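PDB 3JQ0: SusD superfamily protein from Bacteroides vulgatus ATCC 8482, which probably binds glycans or related nutrients at the bacterial outer membrane, although its own ligand is unknown. Local coordinates for residues 28-42 / 52-64. Numbering follows the deposited sequence. Where two conformers were deposited one is given.
Sequences YNFFLLGEPRADIYG and QGMERLPFNTINK
Arg37 lies across the side chain of Asn60 at about a right angle and grips its amide oxygen side-on: NE reaches Asn60 OD1 at 2.8 Å and NH2 reaches the same OD1 at 3.0 Å. OD1 sits in the guanidinium plane, while the amide is turned 51° from that plane. The bend in the arginine chain at chi3 (65°) swings NE and NH2 round to this one acceptor. The other end of the amide answers in return, Asn60 ND2 donating to the backbone Arg37 O at 2.9 Å, nearly straight (166°) and onto a lone pair, so that bonds at both ends fix the amide's rotation. Ile62 CD1 lies over one guanidinium face, toward its rim, 3.8 Å from Arg37 NH1. The carbonyls of Arg470 and Leu472 accept further hydrogen bonds from NH2 and NH1. Beside these bonds the backbones run close: Arg37 CA makes a CH...O contact with Leu57 O, and a water bridges Ala38 O and Pro58 O. Leu57 CD1 touches both Leu32 CD2 and Pro36 CB, so Leu57 packs on the helix end and on the turn that follows. Nearer the start of helix 27-34, selenomethionine Met54 folds back at chi2 and chi3, bringing its CE to 3.4 Å from Tyr28 OH and against Leu32 CD2. At the far end Pro58 CB packs on Gly42 CA at 3.7 Å, and the Phe59 ring reaches Gly42 O through CE1. Two type I turns, Glu35 to Ala38 and Leu57 to Asn60, thus meet through reciprocal hydrogen bonds between Arg37 and Asn60, a largely buried turn-against-turn packing at the end of helix 27-34, within the mostly helical, TPR-related fold of SusD proteins.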
loop_
_atom_site.group_PDB
_atom_site.type_symbol
_atom_site.label_atom_id
_atom_site.label_comp_id
_atom_site.label_asym_id
_atom_site.label_seq_id
_atom_site.Cartn_x
_atom_site.Cartn_y
_atom_site.Cartn_z
ATOM N N TYR A 28 -1.894 8.328 -4.191
ATOM C CA TYR A 28 -0.500 8.412 -4.551
ATOM C C TYR A 28 0.377 8.651 -3.310
ATOM O O TYR A 28 1.395 7.979 -3.112
ATOM C CB TYR A 28 -0.308 9.498 -5.613
ATOM C CG TYR A 28 1.125 9.696 -6.033
ATOM C CD1 TYR A 28 1.912 8.654 -6.415
ATOM C CD2 TYR A 28 1.660 10.975 -6.081
ATOM C CE1 TYR A 28 3.228 8.857 -6.834
ATOM C CE2 TYR A 28 2.931 11.211 -6.488
ATOM C CZ TYR A 28 3.742 10.132 -6.859
ATOM O OH TYR A 28 5.038 10.357 -7.279
ATOM N N ASN A 29 -0.015 9.622 -2.470
ATOM C CA ASN A 29 0.737 9.842 -1.235
ATOM C C ASN A 29 0.782 8.617 -0.348
ATOM O O ASN A 29 1.821 8.363 0.272
ATOM C CB ASN A 29 0.189 11.025 -0.470
ATOM C CG ASN A 29 0.595 12.358 -1.026
ATOM O OD1 ASN A 29 1.440 12.455 -1.896
ATOM N ND2 ASN A 29 -0.008 13.417 -0.477
ATOM N N PHE A 30 -0.276 7.824 -0.268
ATOM C CA PHE A 30 -0.226 6.602 0.547
ATOM C C PHE A 30 0.816 5.656 -0.004
ATOM O O PHE A 30 1.530 5.003 0.759
ATOM C CB PHE A 30 -1.606 5.912 0.625
ATOM C CG PHE A 30 -2.705 6.762 1.208
ATOM C CD1 PHE A 30 -2.466 7.725 2.209
ATOM C CD2 PHE A 30 -4.016 6.610 0.776
ATOM C CE1 PHE A 30 -3.497 8.510 2.711
ATOM C CE2 PHE A 30 -5.045 7.394 1.287
ATOM C CZ PHE A 30 -4.777 8.361 2.235
ATOM N N PHE A 31 0.899 5.512 -1.331
ATOM C CA PHE A 31 1.966 4.753 -1.953
ATOM C C PHE A 31 3.337 5.275 -1.556
ATOM O O PHE A 31 4.211 4.520 -1.136
ATOM C CB PHE A 31 1.793 4.707 -3.465
ATOM C CG PHE A 31 3.008 4.247 -4.215
ATOM C CD1 PHE A 31 3.404 2.906 -4.209
ATOM C CD2 PHE A 31 3.792 5.186 -4.877
ATOM C CE1 PHE A 31 4.556 2.546 -4.924
ATOM C CE2 PHE A 31 4.928 4.814 -5.570
ATOM C CZ PHE A 31 5.307 3.494 -5.580
ATOM N N LEU A 32 3.538 6.586 -1.724
ATOM C CA LEU A 32 4.840 7.163 -1.452
ATOM C C LEU A 32 5.275 6.982 -0.006
ATOM O O LEU A 32 6.463 6.751 0.271
ATOM C CB LEU A 32 4.868 8.663 -1.789
ATOM C CG LEU A 32 4.738 9.067 -3.277
ATOM C CD1 LEU A 32 4.756 10.609 -3.353
ATOM C CD2 LEU A 32 5.784 8.406 -4.148
ATOM N N LEU A 33 4.329 7.135 0.923
ATOM C CA LEU A 33 4.650 6.994 2.323
ATOM C C LEU A 33 4.966 5.552 2.675
ATOM O O LEU A 33 5.804 5.310 3.567
ATOM C CB LEU A 33 3.456 7.472 3.185
ATOM C CG LEU A 33 3.218 8.983 3.161
ATOM C CD1 LEU A 33 1.933 9.293 3.909
ATOM C CD2 LEU A 33 4.387 9.732 3.771
ATOM N N GLY A 34 4.339 4.588 1.997
ATOM C CA GLY A 34 4.431 3.213 2.434
ATOM C C GLY A 34 5.417 2.325 1.716
ATOM O O GLY A 34 5.669 1.214 2.206
ATOM N N GLU A 35 6.029 2.789 0.604
ATOM C CA GLU A 35 6.841 1.905 -0.231
ATOM C C GLU A 35 8.221 2.400 -0.671
ATOM O O GLU A 35 9.205 1.712 -0.378
ATOM C CB GLU A 35 6.004 1.319 -1.359
ATOM C CG GLU A 35 6.756 0.495 -2.359
ATOM C CD GLU A 35 5.857 -0.247 -3.341
ATOM O OE1 GLU A 35 4.709 -0.568 -2.973
ATOM O OE2 GLU A 35 6.304 -0.534 -4.484
ATOM N N PRO A 36 8.350 3.523 -1.403
ATOM C CA PRO A 36 9.616 3.787 -2.090
ATOM C C PRO A 36 10.836 4.150 -1.273
ATOM O O PRO A 36 11.921 4.190 -1.869
ATOM C CB PRO A 36 9.275 4.892 -3.101
ATOM C CG PRO A 36 7.813 4.827 -3.269
ATOM C CD PRO A 36 7.288 4.394 -1.943
ATOM N N ARG A 37 10.712 4.401 0.029
ATOM C CA ARG A 37 11.924 4.554 0.845
ATOM C C ARG A 37 12.662 3.252 1.147
ATOM O O ARG A 37 13.760 3.297 1.680
ATOM C CB ARG A 37 11.592 5.307 2.142
ATOM C CG ARG A 37 11.238 6.754 1.943
ATOM C CD ARG A 37 10.983 7.515 3.221
ATOM N NE ARG A 37 12.225 7.565 3.979
ATOM C CZ ARG A 37 12.335 8.063 5.206
ATOM N NH1 ARG A 37 11.301 8.596 5.813
ATOM N NH2 ARG A 37 13.531 8.061 5.801
ATOM N N ALA A 38 12.070 2.101 0.810
ATOM C CA ALA A 38 12.704 0.803 1.054
ATOM C C ALA A 38 13.582 0.428 -0.136
ATOM O O ALA A 38 14.272 1.302 -0.671
ATOM C CB ALA A 38 11.632 -0.244 1.449
ATOM N N ASP A 39 13.601 -0.851 -0.522
ATOM C CA ASP A 39 14.664 -1.413 -1.338
ATOM C C ASP A 39 14.236 -1.785 -2.763
ATOM O O ASP A 39 15.066 -2.268 -3.553
ATOM C CB ASP A 39 15.292 -2.628 -0.641
ATOM C CG ASP A 39 14.307 -3.661 -0.107
ATOM O OD1 ASP A 39 13.067 -3.427 -0.118
ATOM O OD2 ASP A 39 14.815 -4.721 0.362
ATOM N N ILE A 40 12.999 -1.512 -3.170
ATOM C CA ILE A 40 12.543 -1.913 -4.493
ATOM C C ILE A 40 13.160 -1.075 -5.626
ATOM O O ILE A 40 13.469 -1.607 -6.693
ATOM C CB ILE A 40 11.003 -1.915 -4.559
ATOM C CG1 ILE A 40 10.412 -3.007 -3.669
ATOM C CG2 ILE A 40 10.504 -2.025 -6.019
ATOM C CD1 ILE A 40 8.938 -2.817 -3.351
ATOM N N TYR A 41 13.277 0.222 -5.376
ATOM C CA TYR A 41 13.679 1.184 -6.384
ATOM C C TYR A 41 15.091 1.680 -6.145
ATOM O O TYR A 41 15.751 1.258 -5.209
ATOM C CB TYR A 41 12.698 2.390 -6.449
ATOM C CG TYR A 41 11.253 1.998 -6.511
ATOM C CD1 TYR A 41 10.619 1.737 -7.704
ATOM C CD2 TYR A 41 10.529 1.813 -5.349
ATOM C CE1 TYR A 41 9.303 1.331 -7.739
ATOM C CE2 TYR A 41 9.219 1.392 -5.356
ATOM C CZ TYR A 41 8.587 1.128 -6.588
ATOM O OH TYR A 41 7.277 0.727 -6.661
ATOM N N GLY A 42 15.566 2.583 -7.010
ATOM C CA GLY A 42 16.852 3.237 -6.834
ATOM C C GLY A 42 17.738 3.219 -8.055
ATOM O O GLY A 42 18.680 4.016 -8.131
ATOM N N GLN A 52 14.013 13.539 -11.266
ATOM C CA GLN A 52 13.407 14.774 -10.804
ATOM C C GLN A 52 13.072 14.774 -9.340
ATOM O O GLN A 52 12.000 15.219 -8.936
ATOM C CB GLN A 52 12.207 15.148 -11.644
ATOM C CG GLN A 52 12.511 15.313 -13.138
ATOM C CD GLN A 52 13.267 16.550 -13.478
ATOM O OE1 GLN A 52 13.974 17.121 -12.628
ATOM N NE2 GLN A 52 13.162 16.986 -14.742
ATOM N N GLY A 53 13.992 14.241 -8.535
ATOM C CA GLY A 53 13.887 14.249 -7.085
ATOM C C GLY A 53 13.212 13.018 -6.533
ATOM O O GLY A 53 13.303 12.768 -5.340
HETATM N N MSE A 54 12.573 12.194 -7.368
HETATM C CA MSE A 54 11.972 10.955 -6.830
HETATM C C MSE A 54 13.049 10.043 -6.211
HETATM O O MSE A 54 12.728 9.267 -5.293
HETATM C CB MSE A 54 11.205 10.214 -7.901
HETATM C CG MSE A 54 10.025 10.945 -8.474
HETATM SE SE MSE A 54 8.796 11.756 -7.249
HETATM C CE MSE A 54 8.284 10.292 -6.287
ATOM N N GLU A 55 14.286 10.138 -6.693
ATOM C CA GLU A 55 15.345 9.295 -6.186
ATOM C C GLU A 55 15.627 9.551 -4.714
ATOM O O GLU A 55 16.247 8.708 -4.062
ATOM C CB GLU A 55 16.627 9.506 -7.022
ATOM C CG GLU A 55 17.355 10.829 -6.873
ATOM C CD GLU A 55 16.741 12.071 -7.505
ATOM O OE1 GLU A 55 15.775 11.945 -8.312
ATOM O OE2 GLU A 55 17.246 13.181 -7.236
ATOM N N ARG A 56 15.231 10.697 -4.183
ATOM C CA ARG A 56 15.500 10.947 -2.781
ATOM C C ARG A 56 14.748 10.009 -1.855
ATOM O O ARG A 56 15.129 9.886 -0.699
ATOM C CB ARG A 56 15.213 12.388 -2.421
ATOM C CG ARG A 56 16.112 13.335 -3.132
ATOM C CD ARG A 56 16.046 14.674 -2.444
ATOM N NE ARG A 56 16.949 15.625 -3.054
ATOM C CZ ARG A 56 18.031 16.098 -2.493
ATOM N NH1 ARG A 56 18.335 15.797 -1.244
ATOM N NH2 ARG A 56 18.769 16.946 -3.216
ATOM N N LEU A 57 13.703 9.361 -2.371
ATOM C CA LEU A 57 13.019 8.316 -1.597
ATOM C C LEU A 57 13.881 7.049 -1.472
ATOM O O LEU A 57 14.294 6.723 -0.354
ATOM C CB LEU A 57 11.589 8.075 -2.093
ATOM C CG LEU A 57 10.681 9.281 -2.080
ATOM C CD1 LEU A 57 9.275 8.906 -2.512
ATOM C CD2 LEU A 57 10.687 10.052 -0.800
ATOM N N PRO A 58 14.221 6.357 -2.571
ATOM C CA PRO A 58 15.068 5.159 -2.374
ATOM C C PRO A 58 16.448 5.485 -1.776
ATOM O O PRO A 58 17.008 4.652 -1.066
ATOM C CB PRO A 58 15.197 4.545 -3.783
ATOM C CG PRO A 58 14.814 5.670 -4.697
ATOM C CD PRO A 58 13.741 6.426 -3.951
ATOM N N PHE A 59 16.999 6.656 -2.048
ATOM C CA PHE A 59 18.296 7.022 -1.486
ATOM C C PHE A 59 18.187 7.558 -0.064
ATOM O O PHE A 59 19.194 7.786 0.593
ATOM C CB PHE A 59 19.032 8.029 -2.389
ATOM C CG PHE A 59 19.604 7.390 -3.617
ATOM C CD1 PHE A 59 18.909 7.080 -4.755
ATOM C CD2 PHE A 59 20.964 6.993 -3.576
ATOM C CE1 PHE A 59 19.509 6.438 -5.869
ATOM C CE2 PHE A 59 21.553 6.350 -4.677
ATOM C CZ PHE A 59 20.797 6.117 -5.826
ATOM N N ASN A 60 16.976 7.776 0.418
ATOM C CA ASN A 60 16.774 8.301 1.758
ATOM C C ASN A 60 17.598 9.583 1.964
ATOM O O ASN A 60 18.324 9.750 2.955
ATOM C CB ASN A 60 16.994 7.258 2.848
ATOM C CG ASN A 60 15.855 6.302 2.898
ATOM O OD1 ASN A 60 14.846 6.634 3.510
ATOM N ND2 ASN A 60 15.950 5.153 2.220
ATOM N N THR A 61 17.467 10.483 1.000
ATOM C CA THR A 61 18.133 11.769 1.025
ATOM C C THR A 61 17.146 12.922 1.107
ATOM O O THR A 61 17.494 14.099 0.944
ATOM C CB THR A 61 19.083 11.942 -0.160
ATOM O OG1 THR A 61 18.334 11.696 -1.353
ATOM C CG2 THR A 61 20.311 11.030 -0.049
ATOM N N ILE A 62 15.889 12.654 1.425
ATOM C CA ILE A 62 14.935 13.711 1.808
ATOM C C ILE A 62 15.497 14.461 3.012
ATOM O O ILE A 62 16.186 13.872 3.873
ATOM C CB ILE A 62 13.512 13.149 2.087
ATOM C CG1 ILE A 62 13.495 12.091 3.186
ATOM C CG2 ILE A 62 12.865 12.639 0.781
ATOM C CD1 ILE A 62 12.092 11.579 3.527
ATOM N N ASN A 63 15.215 15.753 3.072
ATOM C CA ASN A 63 15.760 16.604 4.133
ATOM C C ASN A 63 14.948 17.862 4.189
ATOM O O ASN A 63 13.924 17.997 3.505
ATOM C CB ASN A 63 17.269 16.854 3.922
ATOM C CG ASN A 63 17.563 17.639 2.684
ATOM O OD1 ASN A 63 16.756 18.350 2.125
ATOM N ND2 ASN A 63 18.778 17.470 2.203
ATOM N N LYS A 64 15.341 18.787 5.052
ATOM C CA LYS A 64 14.489 19.955 5.270
ATOM C C LYS A 64 14.343 20.855 4.039
ATOM O O LYS A 64 13.418 21.646 3.980
ATOM C CB LYS A 64 14.958 20.750 6.500
ATOM C CG LYS A 64 16.276 21.471 6.317
ATOM C CD LYS A 64 16.786 22.115 7.624
ATOM C CE LYS A 64 17.987 23.052 7.381
ATOM N NZ LYS A 64 19.194 22.374 6.776
HETATM O O HOH W 1 16.504 2.478 0.471
#